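PDB 2YCD: glutathione S-transferase from Agrobacterium tumefaciens, which probably conjugates glutathione to electrophilic compounds, consistent with a role in herbicide detoxification, and binds the conjugate S-(p-nitrobenzyl)glutathione. Local coordinates for residues P74-E77 and I82-E85; R108-A113 and W169-F174. One frame throughout, in Å; residues are numbered along the deposited sequence. Where two conformers were deposited one is given.

Contact 1: P74-E77 and I82-E85; sequences PSYE and ILFE. With GTB (S-(p-nitrobenzyl)glutathione), chain B.
The beta hairpin that completes the sheet of the thioredoxin-like N-terminal domain runs straight into the glutathione site, and 74-77 and 82-85 are its two arms. They lie antiparallel, and Tyr76 faces Leu83 as a hydrogen-bonded pair. Leu83 N reaches Tyr76 O at 2.8 Å, nearly straight and in the carbonyl plane; the return bond, Tyr76 N to Leu83 O, is 2.9 Å and more bent, at 148°. On that face of the sheet the two side chains run side by side in the same direction, Tyr76 CD1 to Leu83 CD1 at 4.1 Å, and both also touch Ile89 of helix 86-96. With its CG anti to the backbone N (chi1 172°), Tyr76 sends its hydroxyl on to Gln78.

At the pocket end a water bridges the two arms. It donates to Pro74 O at 2.7 Å and accepts from Glu85 N at 2.9 Å. Its second proton goes to O12 of the alpha-carboxylate of the ligand's gamma-glutamyl residue, 2.7 Å away. A cis peptide precedes Pro74, the cis-proline characteristic of this fold. Glu85, at the N-cap of the next helix, bends at chi2 (-64°) and brings OE1 to within 2.7 Å of the ligand N1, while OE2 bonds to Thr121 of the second subunit. The ligand amine thus meets an acidic oxygen, which would probably stabilise its positive charge, and the water joins both arms of the hairpin to the neighbouring carboxylate.

Contact 2: R108-A113 and W169-F174; sequences RARTVA and WLEGSF
Glu171, in the loop before helix 176-185, reaches across to Arg110 and Thr111 on helix 105-135. Its CB points toward the helix and lies 3.8 Å from Thr111 OG1. The next carbon, CG, stands anti to the backbone N (chi1 177°), which extends the chain over the threonine and leaves CG 3.4 Å from Thr111 OG1. A bend at chi2 (53°) then turns the carboxylate toward Arg110. There OE1 takes the NE proton at 3.2 Å in an almost straight bond, and it also rests 3.7 Å from Arg110 CB. The other oxygen, OE2, accepts from NH2 of Arg110 at 3.1 Å.

Two nitrogens therefore grip the two carboxylate oxygens in a side-on salt bridge, but not a flat one: the guanidinium and carboxylate planes are 64° apart. OE1 lies in the guanidinium plane, whereas both nitrogens approach from above the carboxylate. The pair of hydrogen bonds should restrict rotation of both charged groups.

Near the backbone end of Glu171, a water donates to Thr111 OG1 at 3.0 Å and to Glu171 O at 2.8 Å, tying the loop backbone to the helix. Thr111 OG1 is itself bonded to Arg107 O, one turn back. Thr111 also packs on Ala177, so the junction lies where helix 105-135 passes the start of helix 176-185. Arg110 packs against Ile82 of the second subunit, which places the salt bridge beside the dimer interface in the all-helical C-terminal domain.

How the contacts relate
Contact 1 closes before contact 2 opens along the chain, and their centres are 23 Å apart, with nearest atoms about 13 Å from each other. The first lies in the four-stranded mixed sheet, on strands 75-78 and 81-84; the second ties helix 105-135 to the loop between helices 142-164 and 176-185. Helix 86-96 follows the hairpin before the chain enters helix 105-135. The two regions meet across the dimer: Leu83 packs on Ala109 of the second subunit, and Arg110 on its Ile82. Each hairpin thus abuts the other subunit's long helix, which also supplies Thr121 to the ligand site, so dimerisation completes the pocket.

Contact 1: P74-E77 and I82-E85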
loop_
_atom_site.group_PDB
_atom_site.type_symbol
_atom_site.label_atom_id
_atom_site.label_comp_id
_atom_site.label_asym_id
_atom_site.label_seq_id
_atom_site.Cartn_x
_atom_site.Cartn_y
_atom_site.Cartn_z
ATOM N N PRO A 74 -2.227 -6.170 -12.465
ATOM C CA PRO A 74 -2.167 -5.558 -13.800
ATOM C C PRO A 74 -0.953 -4.671 -14.050
ATOM O O PRO A 74 -0.341 -4.129 -13.131
ATOM C CB PRO A 74 -3.413 -4.667 -13.808
ATOM C CG PRO A 74 -3.535 -4.206 -12.371
ATOM C CD PRO A 74 -3.038 -5.360 -11.521
ATOM N N SER A 75 -0.603 -4.520 -15.319
ATOM C CA SER A 75 0.261 -3.431 -15.753
ATOM C C SER A 75 -0.555 -2.587 -16.718
ATOM O O SER A 75 -1.636 -3.003 -17.157
ATOM C CB SER A 75 1.536 -3.971 -16.430
ATOM O OG SER A 75 1.235 -4.748 -17.578
ATOM N N TYR A 76 -0.017 -1.427 -17.062
ATOM C CA TYR A 76 -0.703 -0.406 -17.837
ATOM C C TYR A 76 0.312 0.148 -18.828
ATOM O O TYR A 76 1.404 0.550 -18.432
ATOM C CB TYR A 76 -1.162 0.685 -16.865
ATOM C CG TYR A 76 -1.756 1.959 -17.426
ATOM C CD1 TYR A 76 -0.935 2.991 -17.890
ATOM C CD2 TYR A 76 -3.118 2.176 -17.400
ATOM C CE1 TYR A 76 -1.479 4.182 -18.352
ATOM C CE2 TYR A 76 -3.665 3.369 -17.860
ATOM C CZ TYR A 76 -2.843 4.358 -18.330
ATOM O OH TYR A 76 -3.414 5.531 -18.786
ATOM N N GLU A 77 -0.044 0.164 -20.107
ATOM C CA GLU A 77 0.846 0.670 -21.148
ATOM C C GLU A 77 0.118 1.693 -21.974
ATOM O O GLU A 77 -0.985 1.447 -22.443
ATOM C CB GLU A 77 1.362 -0.470 -22.023
ATOM C CG GLU A 77 2.159 -0.009 -23.235
ATOM C CD GLU A 77 2.773 -1.168 -24.024
ATOM O OE1 GLU A 77 2.163 -2.261 -24.077
ATOM O OE2 GLU A 77 3.865 -0.976 -24.605
ATOM N N ILE A 82 4.910 2.874 -19.217
ATOM C CA ILE A 82 4.520 1.587 -18.659
ATOM C C ILE A 82 4.477 1.760 -17.143
ATOM O O ILE A 82 5.447 2.238 -16.518
ATOM C CB ILE A 82 5.510 0.467 -19.027
ATOM C CG1 ILE A 82 5.561 0.291 -20.548
ATOM C CG2 ILE A 82 5.113 -0.851 -18.348
ATOM C CD1 ILE A 82 6.512 -0.785 -21.021
ATOM N N LEU A 83 3.343 1.391 -16.553
ATOM C CA LEU A 83 3.151 1.463 -15.104
ATOM C C LEU A 83 2.750 0.117 -14.575
ATOM O O LEU A 83 2.172 -0.725 -15.299
ATOM C CB LEU A 83 2.039 2.442 -14.719
ATOM C CG LEU A 83 2.221 3.908 -15.034
ATOM C CD1 LEU A 83 0.938 4.647 -14.655
ATOM C CD2 LEU A 83 3.383 4.434 -14.215
ATOM N N PHE A 84 3.016 -0.086 -13.290
ATOM C CA PHE A 84 2.459 -1.211 -12.559
ATOM C C PHE A 84 1.997 -0.694 -11.195
ATOM O O PHE A 84 2.174 0.497 -10.896
ATOM C CB PHE A 84 3.436 -2.399 -12.500
ATOM C CG PHE A 84 4.585 -2.206 -11.570
ATOM C CD1 PHE A 84 5.638 -1.387 -11.925
ATOM C CD2 PHE A 84 4.619 -2.846 -10.344
ATOM C CE1 PHE A 84 6.737 -1.211 -11.065
ATOM C CE2 PHE A 84 5.697 -2.675 -9.471
ATOM C CZ PHE A 84 6.748 -1.841 -9.829
ATOM N N GLU A 85 1.408 -1.594 -10.410
ATOM C CA GLU A 85 0.731 -1.305 -9.125
ATOM C C GLU A 85 -0.654 -0.745 -9.353
ATOM O O GLU A 85 -0.796 0.390 -9.786
ATOM C CB GLU A 85 1.534 -0.384 -8.197
ATOM C CG GLU A 85 2.825 -1.040 -7.663
ATOM C CD GLU A 85 2.568 -2.245 -6.792
ATOM O OE1 GLU A 85 1.527 -2.308 -6.100
ATOM O OE2 GLU A 85 3.431 -3.147 -6.778
HETATM N N1 GTB B . 0.625 -4.747 -5.440
HETATM C CA1 GTB B . 0.172 -5.300 -6.724
HETATM C C1 GTB B . -0.935 -4.451 -7.294
HETATM O O11 GTB B . -1.762 -3.974 -6.488
HETATM O O12 GTB B . -0.996 -4.270 -8.534
HETATM C CB1 GTB B . -0.265 -6.756 -6.499
HETATM C CG1 GTB B . -0.614 -7.437 -7.821
HETATM C CD1 GTB B . -1.158 -8.837 -7.611
HETATM O OE1 GTB B . -1.240 -9.296 -6.471
HETATM N N2 GTB B . -1.539 -9.489 -8.707
HETATM C CA2 GTB B . -2.099 -10.841 -8.658
HETATM C C2 GTB B . -1.386 -11.772 -9.589
HETATM O O2 GTB B . -0.967 -11.400 -10.682
HETATM C CB2 GTB B . -3.548 -10.795 -9.180
HETATM S SG2 GTB B . -4.672 -9.901 -8.160
HETATM N N3 GTB B . -1.256 -13.031 -9.163
HETATM C CA3 GTB B . -0.657 -14.104 -9.939
HETATM C C3 GTB B . 0.675 -14.564 -9.421
HETATM O O31 GTB B . 1.115 -14.092 -8.355
HETATM O O32 GTB B . 1.278 -15.414 -10.116
HETATM C "C'" GTB B . -4.821 -10.831 -6.664
HETATM C "C1'" GTB B . -6.012 -11.754 -6.671
HETATM C "C2'" GTB B . -5.866 -13.074 -7.064
HETATM C "C3'" GTB B . -6.971 -13.924 -7.061
HETATM C "C4'" GTB B . -8.216 -13.445 -6.659
HETATM N N41 GTB B . -9.330 -14.306 -6.646
HETATM O O41 GTB B . -10.411 -13.937 -6.194
HETATM O O42 GTB B . -9.200 -15.436 -7.077
HETATM C "C5'" GTB B . -8.352 -12.124 -6.258
HETATM C "C6'" GTB B . -7.249 -11.274 -6.258
HETATM O O HOH W 1 0.717 -4.434 -10.646
#

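Contact 2: R108-A113 and W169-F174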
loop_
_atom_site.group_PDB
_atom_site.type_symbol
_atom_site.label_atom_id
_atom_site.label_comp_id
_atom_site.label_asym_id
_atom_site.label_seq_id
_atom_site.Cartn_x
_atom_site.Cartn_y
_atom_site.Cartn_z
ATOM N N ARG A 108 -7.830 16.832 -1.600
ATOM C CA ARG A 108 -7.048 15.925 -2.421
ATOM C C ARG A 108 -6.062 15.104 -1.580
ATOM O O ARG A 108 -5.935 13.891 -1.757
ATOM C CB ARG A 108 -6.298 16.718 -3.483
ATOM C CG ARG A 108 -5.861 15.930 -4.697
ATOM C CD ARG A 108 -5.121 16.854 -5.651
ATOM N NE ARG A 108 -4.781 16.234 -6.928
ATOM C CZ ARG A 108 -5.568 16.269 -8.002
ATOM N NH1 ARG A 108 -6.743 16.883 -7.945
ATOM N NH2 ARG A 108 -5.178 15.693 -9.132
ATOM N N ALA A 109 -5.360 15.767 -0.661
ATOM C CA ALA A 109 -4.394 15.088 0.188
ATOM C C ALA A 109 -5.077 14.040 1.058
ATOM O O ALA A 109 -4.523 12.951 1.278
ATOM C CB ALA A 109 -3.631 16.119 1.040
ATOM N N ARG A 110 -6.265 14.349 1.574
ATOM C CA ARG A 110 -6.998 13.374 2.368
ATOM C C ARG A 110 -7.510 12.201 1.517
ATOM O O ARG A 110 -7.572 11.062 1.997
ATOM C CB ARG A 110 -8.148 14.037 3.128
ATOM C CG ARG A 110 -7.648 15.084 4.124
ATOM C CD ARG A 110 -8.703 15.377 5.176
ATOM N NE ARG A 110 -9.897 15.956 4.568
ATOM C CZ ARG A 110 -10.102 17.262 4.415
ATOM N NH1 ARG A 110 -9.195 18.134 4.840
ATOM N NH2 ARG A 110 -11.219 17.702 3.842
ATOM N N THR A 111 -7.865 12.464 0.262
ATOM C CA THR A 111 -8.287 11.402 -0.645
ATOM C C THR A 111 -7.122 10.431 -0.850
ATOM O O THR A 111 -7.301 9.204 -0.801
ATOM C CB THR A 111 -8.752 11.991 -1.984
ATOM O OG1 THR A 111 -9.823 12.916 -1.740
ATOM C CG2 THR A 111 -9.276 10.888 -2.906
ATOM N N VAL A 112 -5.925 10.971 -1.058
ATOM C CA VAL A 112 -4.735 10.138 -1.208
ATOM C C VAL A 112 -4.466 9.340 0.084
ATOM O O VAL A 112 -4.106 8.153 0.013
ATOM C CB VAL A 112 -3.517 11.011 -1.632
ATOM C CG1 VAL A 112 -2.210 10.228 -1.580
ATOM C CG2 VAL A 112 -3.754 11.590 -3.033
ATOM N N ALA A 113 -4.643 9.948 1.263
ATOM C CA ALA A 113 -4.559 9.177 2.502
ATOM C C ALA A 113 -5.460 7.922 2.463
ATOM O O ALA A 113 -5.025 6.820 2.821
ATOM C CB ALA A 113 -4.877 10.055 3.729
ATOM N N TRP A 169 -19.446 8.634 0.915
ATOM C CA TRP A 169 -18.133 8.204 0.417
ATOM C C TRP A 169 -17.074 8.578 1.442
ATOM O O TRP A 169 -17.360 9.276 2.417
ATOM C CB TRP A 169 -17.836 8.840 -0.947
ATOM C CG TRP A 169 -18.934 8.624 -1.965
ATOM C CD1 TRP A 169 -19.752 9.582 -2.503
ATOM C CD2 TRP A 169 -19.338 7.376 -2.552
ATOM N NE1 TRP A 169 -20.627 9.004 -3.388
ATOM C CE2 TRP A 169 -20.401 7.653 -3.430
ATOM C CE3 TRP A 169 -18.900 6.050 -2.424
ATOM C CZ2 TRP A 169 -21.032 6.664 -4.184
ATOM C CZ3 TRP A 169 -19.539 5.058 -3.166
ATOM C CH2 TRP A 169 -20.594 5.376 -4.034
ATOM N N LEU A 170 -15.847 8.111 1.239
ATOM C CA LEU A 170 -14.783 8.362 2.217
ATOM C C LEU A 170 -14.403 9.841 2.382
ATOM O O LEU A 170 -14.148 10.282 3.512
ATOM C CB LEU A 170 -13.539 7.529 1.890
ATOM C CG LEU A 170 -13.668 6.007 2.071
ATOM C CD1 LEU A 170 -12.537 5.323 1.331
ATOM C CD2 LEU A 170 -13.705 5.557 3.525
ATOM N N GLU A 171 -14.292 10.583 1.284
ATOM C CA GLU A 171 -13.874 12.003 1.339
ATOM C C GLU A 171 -14.758 12.883 0.469
ATOM O O GLU A 171 -14.375 13.278 -0.635
ATOM C CB GLU A 171 -12.399 12.165 0.925
ATOM C CG GLU A 171 -11.877 13.618 0.886
ATOM C CD GLU A 171 -12.114 14.395 2.177
ATOM O OE1 GLU A 171 -11.875 13.847 3.277
ATOM O OE2 GLU A 171 -12.543 15.568 2.086
ATOM N N GLY A 172 -15.956 13.185 0.955
ATOM C CA GLY A 172 -16.874 14.018 0.203
ATOM C C GLY A 172 -17.418 13.287 -1.004
ATOM O O GLY A 172 -18.143 12.300 -0.864
ATOM N N SER A 173 -17.052 13.740 -2.193
ATOM C CA SER A 173 -17.546 13.156 -3.433
ATOM C C SER A 173 -16.869 11.820 -3.718
ATOM O O SER A 173 -15.755 11.565 -3.249
ATOM C CB SER A 173 -17.291 14.109 -4.605
ATOM O OG SER A 173 -18.004 15.321 -4.441
ATOM N N PHE A 174 -17.540 10.984 -4.497
ATOM C CA PHE A 174 -16.960 9.723 -4.933
ATOM C C PHE A 174 -15.542 9.977 -5.464
ATOM O O PHE A 174 -15.307 10.949 -6.188
ATOM C CB PHE A 174 -17.831 9.086 -6.020
ATOM C CG PHE A 174 -17.293 7.779 -6.526
ATOM C CD1 PHE A 174 -17.547 6.594 -5.845
ATOM C CD2 PHE A 174 -16.511 7.739 -7.670
ATOM C CE1 PHE A 174 -17.016 5.395 -6.314
ATOM C CE2 PHE A 174 -16.001 6.550 -8.135
ATOM C CZ PHE A 174 -16.244 5.389 -7.464
HETATM O O HOH W 2 -12.600 13.077 -2.735
#